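Local coordinates for nitroalkane oxidase (Podospora anserina, PDB 3MKH), which oxidises primary and secondary nitroalkanes to aldehydes or ketones, using FAD and molecular oxygen and releasing nitrite and hydrogen peroxide, at residues R23-P28 / Y51-S56; R30-Q35 / F44-P49. All coordinates share one frame; numbering follows the deposited sequence.

Both contacts join helix 9-33 to the polypeptide that follows it in the N-terminal domain of the acyl-CoA dehydrogenase family, and their centres lie about 11 Å apart. In contact 1, residues 23-28 pack on helix 48-56 through aliphatic side chains and the partner's backbone. Contact 2 lies further along helix 9-33 but earlier in the partner, where residues 30-35 meet the turn that leads from helix 41-45 into helix 48-56; the chain reverses between them, so contact 2 falls within the span that contact 1 brackets. Contact 1 is remote from the annotated sites. In contact 2 the side chain of Thr-47 is about 10 Å from that of the FAD-binding Thr-172, and the side chain of Tyr-33 about 12 Å from a bound FAD.

Contact 1 (R23-P28 / Y51-S56); sequences RNLLMP and YAAAVS
Helix 9-33 and helix 48-56, two members of the N-terminal helical domain of the acyl-CoA dehydrogenase fold, meet here through Leu-25, which reaches across to Ala-53 and Ala-54. CD2 makes the closest approach: it comes down on the backbone of the partner helix, 3.6 Å from Ala-54 CA, and also lies 4.0 Å from Ala-53 C. Further back on the same side chain, CG rests 4.1 Å from the methyl of Ala-53, CB. The short alanine side chains let the leucine approach the helix backbone this closely, while Ala-54 CB lies 4.0 Å from Leu-25 CD2. CG stands anti to the carbonyl carbon of Leu-25 (chi1 -84°), which carries the branch outward from its helix. Leu-25 belongs to a widened, pi-type turn over residues 23-26, and the helix is kinked a little further on at Pro-28, whose nitrogen makes no bond to the preceding turn. The junction is small, burying 106 Å² over both segments, and the side chains that meet are all aliphatic. Ala-54 also packs on Ile-96 of helix 90-109, the helix that receives Leu-26 at Ala-92 and Ala-93. Tyr-51, whose CB points away from helix 9-33, bonds through its hydroxyl to Pro-128 O and Thr-99 OG1 and meets the ring of Trp-177 edge to face.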
loop_
_atom_site.group_PDB
_atom_site.type_symbol
_atom_site.label_atom_id
_atom_site.label_comp_id
_atom_site.label_asym_id
_atom_site.label_seq_id
_atom_site.Cartn_x
_atom_site.Cartn_y
_atom_site.Cartn_z
ATOM N N ARG A 23 33.914 -7.094 4.798
ATOM C CA ARG A 23 34.600 -7.747 3.685
ATOM C C ARG A 23 35.597 -8.824 4.147
ATOM O O ARG A 23 35.694 -9.887 3.537
ATOM C CB ARG A 23 35.290 -6.700 2.802
ATOM C CG ARG A 23 36.348 -7.251 1.862
ATOM C CD ARG A 23 35.743 -7.870 0.613
ATOM N NE ARG A 23 35.070 -6.875 -0.221
ATOM C CZ ARG A 23 35.707 -5.952 -0.936
ATOM N NH1 ARG A 23 37.037 -5.896 -0.908
ATOM N NH2 ARG A 23 35.017 -5.082 -1.675
ATOM N N ASN A 24 36.325 -8.558 5.229
ATOM C CA ASN A 24 37.382 -9.476 5.664
ATOM C C ASN A 24 36.918 -10.619 6.539
ATOM O O ASN A 24 37.504 -11.687 6.505
ATOM C CB ASN A 24 38.493 -8.728 6.402
ATOM C CG ASN A 24 39.320 -7.873 5.476
ATOM O OD1 ASN A 24 39.414 -8.140 4.278
ATOM N ND2 ASN A 24 39.937 -6.847 6.023
ATOM N N LEU A 25 35.903 -10.373 7.360
ATOM C CA LEU A 25 35.443 -11.370 8.328
ATOM C C LEU A 25 34.121 -12.015 7.909
ATOM O O LEU A 25 34.007 -13.248 7.854
ATOM C CB LEU A 25 35.336 -10.758 9.718
ATOM C CG LEU A 25 36.643 -10.725 10.516
ATOM C CD1 LEU A 25 37.832 -10.528 9.605
ATOM C CD2 LEU A 25 36.610 -9.654 11.578
ATOM N N LEU A 26 33.140 -11.200 7.546
ATOM C CA LEU A 26 31.804 -11.746 7.286
ATOM C C LEU A 26 31.672 -12.505 5.958
ATOM O O LEU A 26 30.996 -13.543 5.884
ATOM C CB LEU A 26 30.752 -10.644 7.401
ATOM C CG LEU A 26 30.711 -9.932 8.762
ATOM C CD1 LEU A 26 29.636 -8.851 8.793
ATOM C CD2 LEU A 26 30.527 -10.919 9.936
ATOM N N MET A 27 32.297 -11.994 4.901
ATOM C CA MET A 27 32.239 -12.681 3.614
ATOM C C MET A 27 32.870 -14.078 3.670
ATOM O O MET A 27 32.305 -15.042 3.153
ATOM C CB MET A 27 32.860 -11.832 2.504
ATOM C CG MET A 27 32.004 -10.635 2.115
ATOM S SD MET A 27 32.650 -9.712 0.692
ATOM C CE MET A 27 32.610 -10.964 -0.601
ATOM N N PRO A 28 34.041 -14.195 4.305
ATOM C CA PRO A 28 34.607 -15.539 4.464
ATOM C C PRO A 28 33.762 -16.458 5.350
ATOM O O PRO A 28 33.717 -17.653 5.092
ATOM C CB PRO A 28 35.969 -15.268 5.110
ATOM C CG PRO A 28 36.335 -13.908 4.638
ATOM C CD PRO A 28 35.033 -13.146 4.603
ATOM N N TYR A 51 34.163 -15.493 14.069
ATOM C CA TYR A 51 33.725 -14.769 15.253
ATOM C C TYR A 51 34.936 -14.438 16.140
ATOM O O TYR A 51 35.061 -13.316 16.650
ATOM C CB TYR A 51 32.683 -15.600 16.013
ATOM C CG TYR A 51 32.067 -14.949 17.237
ATOM C CD1 TYR A 51 32.758 -14.897 18.445
ATOM C CD2 TYR A 51 30.788 -14.427 17.197
ATOM C CE1 TYR A 51 32.196 -14.321 19.570
ATOM C CE2 TYR A 51 30.207 -13.860 18.328
ATOM C CZ TYR A 51 30.920 -13.812 19.513
ATOM O OH TYR A 51 30.354 -13.260 20.643
ATOM N N ALA A 52 35.835 -15.406 16.321
ATOM C CA ALA A 52 37.045 -15.161 17.110
ATOM C C ALA A 52 37.901 -14.052 16.490
ATOM O O ALA A 52 38.562 -13.288 17.203
ATOM C CB ALA A 52 37.873 -16.449 17.255
ATOM N N ALA A 53 37.903 -13.971 15.162
ATOM C CA ALA A 53 38.651 -12.925 14.473
ATOM C C ALA A 53 38.038 -11.555 14.741
ATOM O O ALA A 53 38.768 -10.565 14.875
ATOM C CB ALA A 53 38.730 -13.201 12.957
ATOM N N ALA A 54 36.703 -11.494 14.801
ATOM C CA ALA A 54 35.995 -10.249 15.122
ATOM C C ALA A 54 36.280 -9.831 16.551
ATOM O O ALA A 54 36.422 -8.640 16.862
ATOM C CB ALA A 54 34.482 -10.418 14.916
ATOM N N VAL A 55 36.362 -10.817 17.431
ATOM C CA VAL A 55 36.694 -10.552 18.820
ATOM C C VAL A 55 38.096 -9.938 18.910
ATOM O O VAL A 55 38.315 -8.924 19.607
ATOM C CB VAL A 55 36.639 -11.814 19.677
ATOM C CG1 VAL A 55 37.281 -11.532 21.056
ATOM C CG2 VAL A 55 35.186 -12.300 19.841
ATOM N N SER A 56 39.035 -10.545 18.193
ATOM C CA SER A 56 40.416 -10.064 18.177
ATOM C C SER A 56 40.526 -8.651 17.602
ATOM O O SER A 56 41.404 -7.876 17.995
ATOM C CB SER A 56 41.318 -11.036 17.417
ATOM O OG SER A 56 42.641 -10.540 17.408
#

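Contact 2 (R30-Q35 / F44-P49)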
loop_
_atom_site.group_PDB
_atom_site.type_symbol
_atom_site.label_atom_id
_atom_site.label_comp_id
_atom_site.label_asym_id
_atom_site.label_seq_id
_atom_site.Cartn_x
_atom_site.Cartn_y
_atom_site.Cartn_z
ATOM N N ARG A 30 30.613 -16.574 5.348
ATOM C CA ARG A 30 29.587 -17.081 4.438
ATOM C C ARG A 30 30.102 -18.253 3.560
ATOM O O ARG A 30 29.434 -19.290 3.428
ATOM C CB ARG A 30 29.062 -15.946 3.559
ATOM C CG ARG A 30 28.204 -16.383 2.355
ATOM C CD ARG A 30 26.729 -16.166 2.619
ATOM N NE ARG A 30 25.869 -16.568 1.502
ATOM C CZ ARG A 30 24.595 -16.921 1.641
ATOM N NH1 ARG A 30 24.039 -16.924 2.847
ATOM N NH2 ARG A 30 23.871 -17.279 0.584
ATOM N N GLN A 31 31.276 -18.094 2.960
ATOM C CA GLN A 31 31.797 -19.156 2.090
ATOM C C GLN A 31 32.085 -20.419 2.907
ATOM O O GLN A 31 31.992 -21.544 2.408
ATOM C CB GLN A 31 33.035 -18.698 1.314
ATOM C CG GLN A 31 32.747 -17.587 0.294
ATOM C CD GLN A 31 31.475 -17.827 -0.527
ATOM O OE1 GLN A 31 30.537 -17.013 -0.491
ATOM N NE2 GLN A 31 31.437 -18.937 -1.277
ATOM N N THR A 32 32.401 -20.220 4.176
ATOM C CA THR A 32 32.617 -21.330 5.081
ATOM C C THR A 32 31.335 -22.087 5.433
ATOM O O THR A 32 31.275 -23.309 5.246
ATOM C CB THR A 32 33.338 -20.862 6.343
ATOM O OG1 THR A 32 34.668 -20.481 5.982
ATOM C CG2 THR A 32 33.392 -21.979 7.386
ATOM N N TYR A 33 30.305 -21.389 5.916
ATOM C CA TYR A 33 29.099 -22.111 6.361
ATOM C C TYR A 33 28.269 -22.726 5.220
ATOM O O TYR A 33 27.564 -23.726 5.402
ATOM C CB TYR A 33 28.254 -21.298 7.369
ATOM C CG TYR A 33 27.458 -20.109 6.853
ATOM C CD1 TYR A 33 26.400 -20.273 5.965
ATOM C CD2 TYR A 33 27.702 -18.821 7.339
ATOM C CE1 TYR A 33 25.638 -19.167 5.524
ATOM C CE2 TYR A 33 26.951 -17.724 6.901
ATOM C CZ TYR A 33 25.925 -17.906 6.001
ATOM O OH TYR A 33 25.179 -16.828 5.564
ATOM N N LEU A 34 28.388 -22.145 4.038
ATOM C CA LEU A 34 27.741 -22.664 2.827
ATOM C C LEU A 34 28.173 -24.105 2.468
ATOM O O LEU A 34 27.495 -24.803 1.707
ATOM C CB LEU A 34 28.052 -21.724 1.657
ATOM C CG LEU A 34 26.930 -20.882 1.043
ATOM C CD1 LEU A 34 25.760 -20.686 1.968
ATOM C CD2 LEU A 34 27.439 -19.550 0.504
ATOM N N GLN A 35 29.291 -24.555 3.021
ATOM C CA GLN A 35 29.728 -25.940 2.814
ATOM C C GLN A 35 28.847 -26.954 3.552
ATOM O O GLN A 35 28.868 -28.157 3.262
ATOM C CB GLN A 35 31.179 -26.093 3.263
ATOM C CG GLN A 35 32.111 -25.053 2.646
ATOM C CD GLN A 35 32.817 -25.554 1.399
ATOM O OE1 GLN A 35 32.205 -25.701 0.331
ATOM N NE2 GLN A 35 34.118 -25.816 1.526
ATOM N N PHE A 44 26.132 -22.588 11.957
ATOM C CA PHE A 44 26.452 -21.756 13.117
ATOM C C PHE A 44 27.839 -22.117 13.668
ATOM O O PHE A 44 28.710 -21.266 13.796
ATOM C CB PHE A 44 25.387 -21.961 14.195
ATOM C CG PHE A 44 25.806 -21.512 15.556
ATOM C CD1 PHE A 44 25.909 -20.163 15.856
ATOM C CD2 PHE A 44 26.066 -22.443 16.555
ATOM C CE1 PHE A 44 26.274 -19.748 17.121
ATOM C CE2 PHE A 44 26.434 -22.039 17.815
ATOM C CZ PHE A 44 26.542 -20.688 18.102
ATOM N N GLN A 45 28.046 -23.389 13.982
ATOM C CA GLN A 45 29.310 -23.806 14.585
ATOM C C GLN A 45 30.504 -23.409 13.723
ATOM O O GLN A 45 31.523 -22.956 14.244
ATOM C CB GLN A 45 29.315 -25.311 14.886
ATOM C CG GLN A 45 28.328 -25.733 15.958
ATOM C CD GLN A 45 28.519 -27.188 16.391
ATOM O OE1 GLN A 45 28.651 -27.490 17.586
ATOM N NE2 GLN A 45 28.556 -28.083 15.422
ATOM N N SER A 46 30.361 -23.544 12.403
ATOM C CA SER A 46 31.450 -23.246 11.483
ATOM C C SER A 46 31.855 -21.766 11.486
ATOM O O SER A 46 32.890 -21.414 10.939
ATOM C CB SER A 46 31.096 -23.666 10.046
ATOM O OG SER A 46 30.229 -22.719 9.428
ATOM N N THR A 47 31.038 -20.897 12.071
ATOM C CA THR A 47 31.401 -19.475 12.110
ATOM C C THR A 47 32.252 -19.079 13.325
ATOM O O THR A 47 32.581 -17.913 13.499
ATOM C CB THR A 47 30.158 -18.552 12.055
ATOM O OG1 THR A 47 29.332 -18.789 13.201
ATOM C CG2 THR A 47 29.347 -18.819 10.794
ATOM N N GLN A 48 32.621 -20.043 14.157
ATOM C CA GLN A 48 33.395 -19.700 15.350
ATOM C C GLN A 48 34.744 -19.028 15.030
ATOM O O GLN A 48 35.082 -17.993 15.617
ATOM C CB GLN A 48 33.582 -20.910 16.275
ATOM C CG GLN A 48 34.157 -20.503 17.644
ATOM C CD GLN A 48 34.358 -21.661 18.600
ATOM O OE1 GLN A 48 34.125 -22.816 18.257
ATOM N NE2 GLN A 48 34.819 -21.353 19.811
ATOM N N PRO A 49 35.528 -19.614 14.112
ATOM C CA PRO A 49 36.817 -18.974 13.822
ATOM C C PRO A 49 36.682 -17.516 13.366
ATOM O O PRO A 49 37.476 -16.666 13.785
ATOM C CB PRO A 49 37.398 -19.852 12.707
ATOM C CG PRO A 49 36.808 -21.217 12.988
ATOM C CD PRO A 49 35.415 -20.949 13.491
#
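Phe-44 O is held by two donors of one residue, Thr-47, whose methyl in turn touches the ring of Tyr-33. The amide N of Thr-47 lies 2.9 Å from Phe-44 O, and the shorter bond, 2.6 Å from Thr-47 OG1 to Phe-44 O, lies in the carbonyl plane on a lone pair. With its hydroxyl fixed in this way (chi1 62°), Thr-47 turns CG2 to Tyr-33 CD2, 3.8 Å away. Thr-47 belongs to the type I beta turn from Gln-45 to Gln-48, which carries the chain from helix 41-45 into helix 48-56 and packs against Thr-32 and Tyr-33 in the C-terminal part of helix 9-33. At the middle of the turn Ser-46 OG, itself bonded to Arg-43 O, comes within 3.2 Å of Tyr-33 CB. Thr-32 adds its methyl, CG2 standing 3.6 Å from Ser-46 O, while its hydroxyl binds Pro-28 O. The far end of the tyrosine leads away from the turn: its OH is hydrogen-bonded chiefly to Glu-89 OE2, and Arg-30 NH1 donates to Tyr-33 OH as well, over 2.9 Å, the hydroxyl lying close to the guanidinium plane. Replacing Tyr-33 by an alanine would probably leave Thr-47 CG2 facing a gap and Arg-30 NH1 and Glu-89 without their shared hydroxyl. Arg-30 is also anchored through NH2, by a salt bridge to Asp-387, and its CA lies over one face of the tyrosine ring, offset toward the rim.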